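Local structure of 6-phospho-beta-d glycosidase (Streptococcus pyogenes, 5FOO) at residues A[381-394]-A[443-455]. The protein is a family 1 glycoside hydrolase that probably hydrolyses 6-phospho-beta-glucosides and binds the glucose 6-phosphate mimic 6-phosphocyclophellitol. The protein carries 1 engineered substitution. Residues are numbered along the deposited sequence; the frame is centred on the assembly and turned at random.
Sequences TGQIQDDYRIQFLK and VRRPKASAYWFKK
The carboxylate of D386 holds S449 with both oxygens. D386 OD2 accepts from S449 OG at 2.6 Å. D386 OD1 takes a bent hydrogen bond from S449 N, 2.8 Å long. Both donors come on the syn side, somewhat out of the carboxylate plane. The first torsion of D386 (chi1 55°) sets CG between its own N and carbonyl carbon, which turns the carboxylate to the start of helix 448-459. The anti lone pair of D386 OD2 takes R389 NH1 in a salt bridge. R389 NH1 also lies 3.5 Å from K447 NZ, and E374 pairs with both cations, which probably offsets their repulsion. D420 is a further partner of K447. Helices 387-405 and 448-459 follow the seventh and eighth strands of the TIM barrel, and their first turns run 32° apart. Here I390 CG2 makes a CH-pi contact with the W452 five-membered ring, 3.7 Å from its centroid and nearly on the ring normal. The six-membered ring reaches L393 CB and K394 CB. In the loop before helix 387-405, I384 O accepts a nearly straight hydrogen bond from A448 N. Farther out, R445 has CG opposite its backbone N (chi1 177°) and runs out extended to NE, which carries the guanidinium to T381. Its NH1 and NH2 both donate to T381 O from the same face of the carbonyl plane, though T381 is poorly ordered. Q383 N lies over the centre of the R445 guanidinium, 3.4 Å above its plane.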
# COMPACT_ATOMS: atom_id res chain seq x y z
N THR A 381 -5.53 -33.49 -6.90
CA THR A 381 -4.70 -33.47 -5.71
C THR A 381 -5.16 -32.55 -4.61
O THR A 381 -4.61 -32.63 -3.53
CB THR A 381 -3.20 -33.23 -6.03
OG1 THR A 381 -2.45 -33.43 -4.83
CG2 THR A 381 -2.88 -31.84 -6.58
N GLY A 382 -6.16 -31.70 -4.85
CA GLY A 382 -6.58 -30.68 -3.88
C GLY A 382 -5.92 -29.29 -3.98
O GLY A 382 -6.37 -28.35 -3.36
N GLN A 383 -4.88 -29.17 -4.79
CA GLN A 383 -4.21 -27.90 -5.05
C GLN A 383 -5.06 -27.06 -5.95
O GLN A 383 -5.47 -27.53 -6.98
CB GLN A 383 -2.91 -28.16 -5.77
CG GLN A 383 -2.16 -26.90 -6.20
CD GLN A 383 -0.77 -27.20 -6.74
OE1 GLN A 383 -0.50 -27.05 -7.94
NE2 GLN A 383 0.11 -27.59 -5.86
N ILE A 384 -5.26 -25.79 -5.57
CA ILE A 384 -5.88 -24.81 -6.43
C ILE A 384 -5.05 -24.55 -7.69
O ILE A 384 -3.93 -24.17 -7.59
CB ILE A 384 -6.13 -23.49 -5.67
CG1 ILE A 384 -7.12 -23.72 -4.51
CG2 ILE A 384 -6.72 -22.45 -6.61
CD1 ILE A 384 -7.32 -22.53 -3.59
N GLN A 385 -5.64 -24.77 -8.87
CA GLN A 385 -4.99 -24.52 -10.16
C GLN A 385 -5.34 -23.17 -10.63
O GLN A 385 -6.19 -23.01 -11.50
CB GLN A 385 -5.45 -25.52 -11.21
CG GLN A 385 -5.18 -26.94 -10.79
CD GLN A 385 -3.72 -27.16 -10.37
OE1 GLN A 385 -3.42 -27.41 -9.21
NE2 GLN A 385 -2.81 -27.08 -11.33
N ASP A 386 -4.64 -22.18 -10.10
CA ASP A 386 -4.94 -20.78 -10.39
C ASP A 386 -4.18 -20.28 -11.58
O ASP A 386 -3.36 -19.34 -11.45
CB ASP A 386 -4.69 -19.88 -9.16
CG ASP A 386 -3.27 -20.00 -8.57
OD1 ASP A 386 -2.55 -21.00 -8.80
OD2 ASP A 386 -2.90 -19.11 -7.79
N ASP A 387 -4.43 -20.87 -12.75
CA ASP A 387 -3.72 -20.40 -13.96
C ASP A 387 -4.11 -18.99 -14.39
O ASP A 387 -3.28 -18.31 -15.00
CB ASP A 387 -3.65 -21.40 -15.14
CG ASP A 387 -4.91 -22.11 -15.38
OD1 ASP A 387 -5.99 -21.46 -15.42
OD2 ASP A 387 -4.81 -23.36 -15.53
N TYR A 388 -5.33 -18.54 -14.07
CA TYR A 388 -5.67 -17.12 -14.20
C TYR A 388 -4.66 -16.21 -13.45
O TYR A 388 -4.34 -15.15 -13.92
CB TYR A 388 -7.08 -16.83 -13.71
CG TYR A 388 -7.37 -17.41 -12.35
CD1 TYR A 388 -7.90 -18.68 -12.23
CD2 TYR A 388 -7.15 -16.67 -11.20
CE1 TYR A 388 -8.14 -19.24 -10.96
CE2 TYR A 388 -7.42 -17.20 -9.93
CZ TYR A 388 -7.91 -18.49 -9.83
OH TYR A 388 -8.17 -19.06 -8.63
N ARG A 389 -4.18 -16.61 -12.27
CA ARG A 389 -3.25 -15.77 -11.48
C ARG A 389 -1.81 -15.77 -12.08
O ARG A 389 -1.16 -14.74 -12.23
CB ARG A 389 -3.23 -16.23 -10.02
CG ARG A 389 -2.32 -15.38 -9.15
CD ARG A 389 -2.57 -15.58 -7.69
NE ARG A 389 -3.90 -15.12 -7.38
CZ ARG A 389 -4.93 -15.89 -7.04
NH1 ARG A 389 -4.81 -17.23 -6.93
NH2 ARG A 389 -6.12 -15.28 -6.81
N ILE A 390 -1.35 -16.96 -12.46
CA ILE A 390 -0.12 -17.13 -13.26
C ILE A 390 -0.11 -16.25 -14.49
O ILE A 390 0.81 -15.42 -14.67
CB ILE A 390 0.08 -18.58 -13.65
CG1 ILE A 390 0.36 -19.39 -12.36
CG2 ILE A 390 1.21 -18.72 -14.70
CD1 ILE A 390 0.46 -20.90 -12.56
N GLN A 391 -1.17 -16.34 -15.28
CA GLN A 391 -1.29 -15.51 -16.44
C GLN A 391 -1.26 -14.02 -16.08
O GLN A 391 -0.49 -13.22 -16.67
CB GLN A 391 -2.58 -15.84 -17.16
CG GLN A 391 -2.75 -15.09 -18.46
CD GLN A 391 -1.69 -15.52 -19.47
OE1 GLN A 391 -1.24 -16.70 -19.45
NE2 GLN A 391 -1.25 -14.59 -20.32
N PHE A 392 -2.09 -13.59 -15.13
CA PHE A 392 -2.09 -12.17 -14.73
C PHE A 392 -0.67 -11.74 -14.30
O PHE A 392 -0.19 -10.70 -14.73
CB PHE A 392 -3.13 -11.96 -13.60
CG PHE A 392 -3.24 -10.53 -13.05
CD1 PHE A 392 -2.35 -10.05 -12.09
CD2 PHE A 392 -4.35 -9.73 -13.36
CE1 PHE A 392 -2.51 -8.78 -11.53
CE2 PHE A 392 -4.51 -8.50 -12.80
CZ PHE A 392 -3.61 -8.00 -11.87
N LEU A 393 -0.06 -12.47 -13.37
CA LEU A 393 1.30 -12.06 -12.87
C LEU A 393 2.30 -12.02 -14.02
O LEU A 393 3.01 -11.04 -14.19
CB LEU A 393 1.77 -12.96 -11.73
CG LEU A 393 0.89 -12.93 -10.46
CD1 LEU A 393 1.42 -13.91 -9.45
CD2 LEU A 393 0.69 -11.57 -9.82
N LYS A 394 2.26 -13.04 -14.87
CA LYS A 394 3.16 -13.17 -16.03
C LYS A 394 3.05 -11.97 -16.94
O LYS A 394 4.07 -11.34 -17.26
CB LYS A 394 2.86 -14.47 -16.79
CG LYS A 394 3.71 -14.73 -18.00
CD LYS A 394 3.92 -16.23 -18.21
CE LYS A 394 4.73 -16.44 -19.50
NZ LYS A 394 5.38 -17.77 -19.62
N VAL A 443 -4.79 -23.49 8.18
CA VAL A 443 -3.87 -24.31 7.42
C VAL A 443 -3.61 -23.72 6.05
O VAL A 443 -4.56 -23.38 5.30
CB VAL A 443 -4.46 -25.73 7.23
CG1 VAL A 443 -3.61 -26.59 6.26
CG2 VAL A 443 -4.57 -26.37 8.61
N ARG A 444 -2.34 -23.67 5.68
CA ARG A 444 -1.92 -23.16 4.37
C ARG A 444 -1.76 -24.29 3.34
O ARG A 444 -1.43 -25.41 3.68
CB ARG A 444 -0.57 -22.42 4.44
CG ARG A 444 -0.60 -21.03 5.03
CD ARG A 444 -0.90 -21.04 6.49
NE ARG A 444 -0.44 -19.83 7.15
CZ ARG A 444 -1.17 -18.98 7.87
NH1 ARG A 444 -2.50 -19.10 8.03
NH2 ARG A 444 -0.54 -17.94 8.44
N ARG A 445 -1.99 -23.97 2.08
CA ARG A 445 -1.70 -24.87 1.01
C ARG A 445 -1.33 -24.10 -0.23
O ARG A 445 -2.16 -23.38 -0.79
CB ARG A 445 -2.94 -25.74 0.72
CG ARG A 445 -2.64 -26.63 -0.46
CD ARG A 445 -3.45 -27.91 -0.49
NE ARG A 445 -2.74 -28.81 -1.41
CZ ARG A 445 -3.17 -30.00 -1.83
NH1 ARG A 445 -4.35 -30.50 -1.43
NH2 ARG A 445 -2.40 -30.69 -2.69
N PRO A 446 -0.08 -24.27 -0.69
CA PRO A 446 0.38 -23.57 -1.92
C PRO A 446 -0.53 -23.81 -3.10
O PRO A 446 -0.97 -24.95 -3.29
CB PRO A 446 1.73 -24.22 -2.20
CG PRO A 446 2.25 -24.56 -0.82
CD PRO A 446 1.04 -24.95 0.01
N LYS A 447 -0.75 -22.78 -3.90
CA LYS A 447 -1.51 -22.91 -5.14
C LYS A 447 -0.51 -23.12 -6.26
O LYS A 447 0.73 -22.93 -6.07
CB LYS A 447 -2.39 -21.68 -5.42
CG LYS A 447 -3.15 -21.17 -4.23
CD LYS A 447 -4.08 -20.00 -4.60
CE LYS A 447 -4.68 -19.35 -3.36
NZ LYS A 447 -5.19 -17.97 -3.56
N ALA A 448 -1.01 -23.51 -7.43
CA ALA A 448 -0.12 -23.60 -8.58
C ALA A 448 0.72 -22.35 -8.82
O ALA A 448 1.84 -22.46 -9.32
CB ALA A 448 -0.90 -23.90 -9.84
N SER A 449 0.20 -21.17 -8.52
CA SER A 449 0.95 -19.95 -8.81
C SER A 449 2.16 -19.84 -7.89
O SER A 449 3.13 -19.24 -8.28
CB SER A 449 0.11 -18.69 -8.72
OG SER A 449 -0.41 -18.63 -7.45
N ALA A 450 2.11 -20.44 -6.72
CA ALA A 450 3.28 -20.43 -5.83
C ALA A 450 4.49 -21.14 -6.44
O ALA A 450 5.62 -20.66 -6.25
CB ALA A 450 2.94 -21.06 -4.49
N TYR A 451 4.25 -22.29 -7.11
CA TYR A 451 5.32 -23.05 -7.78
C TYR A 451 5.75 -22.36 -9.04
O TYR A 451 6.94 -22.39 -9.39
CB TYR A 451 4.93 -24.53 -8.02
CG TYR A 451 4.70 -25.22 -6.71
CD1 TYR A 451 5.78 -25.49 -5.83
CD2 TYR A 451 3.43 -25.56 -6.30
CE1 TYR A 451 5.57 -26.07 -4.59
CE2 TYR A 451 3.20 -26.12 -5.07
CZ TYR A 451 4.26 -26.37 -4.24
OH TYR A 451 3.98 -26.93 -3.05
N TRP A 452 4.86 -21.66 -9.72
CA TRP A 452 5.28 -20.91 -10.87
C TRP A 452 6.18 -19.74 -10.46
O TRP A 452 7.24 -19.48 -11.12
CB TRP A 452 4.11 -20.42 -11.70
CG TRP A 452 4.49 -19.44 -12.78
CD1 TRP A 452 4.87 -19.71 -14.08
CD2 TRP A 452 4.47 -18.03 -12.65
NE1 TRP A 452 5.14 -18.53 -14.74
CE2 TRP A 452 4.90 -17.49 -13.88
CE3 TRP A 452 4.17 -17.15 -11.58
CZ2 TRP A 452 5.01 -16.12 -14.08
CZ3 TRP A 452 4.29 -15.80 -11.78
CH2 TRP A 452 4.68 -15.29 -13.03
N PHE A 453 5.81 -19.03 -9.39
CA PHE A 453 6.54 -17.83 -9.01
C PHE A 453 7.88 -18.26 -8.42
O PHE A 453 8.84 -17.56 -8.56
CB PHE A 453 5.74 -17.00 -8.00
CG PHE A 453 6.36 -15.67 -7.67
CD1 PHE A 453 6.51 -14.72 -8.65
CD2 PHE A 453 6.75 -15.36 -6.38
CE1 PHE A 453 7.07 -13.48 -8.37
CE2 PHE A 453 7.24 -14.10 -6.06
CZ PHE A 453 7.46 -13.20 -7.08
N LYS A 454 7.92 -19.41 -7.76
CA LYS A 454 9.15 -20.00 -7.24
C LYS A 454 10.23 -20.13 -8.31
O LYS A 454 11.38 -19.77 -8.08
CB LYS A 454 8.90 -21.35 -6.58
CG LYS A 454 10.15 -22.05 -6.03
CD LYS A 454 9.93 -23.54 -5.78
CE LYS A 454 11.25 -24.19 -5.34
NZ LYS A 454 10.95 -25.47 -4.65
N LYS A 455 9.82 -20.65 -9.46
CA LYS A 455 10.65 -20.77 -10.62
C LYS A 455 11.18 -19.44 -11.11
O LYS A 455 12.37 -19.30 -11.39
CB LYS A 455 9.88 -21.47 -11.75
CG LYS A 455 10.81 -21.93 -12.87
CD LYS A 455 10.06 -22.71 -13.92
CE LYS A 455 11.01 -23.11 -15.04
NZ LYS A 455 10.39 -24.15 -15.93
O HOH W 1 -4.26 -24.85 -3.04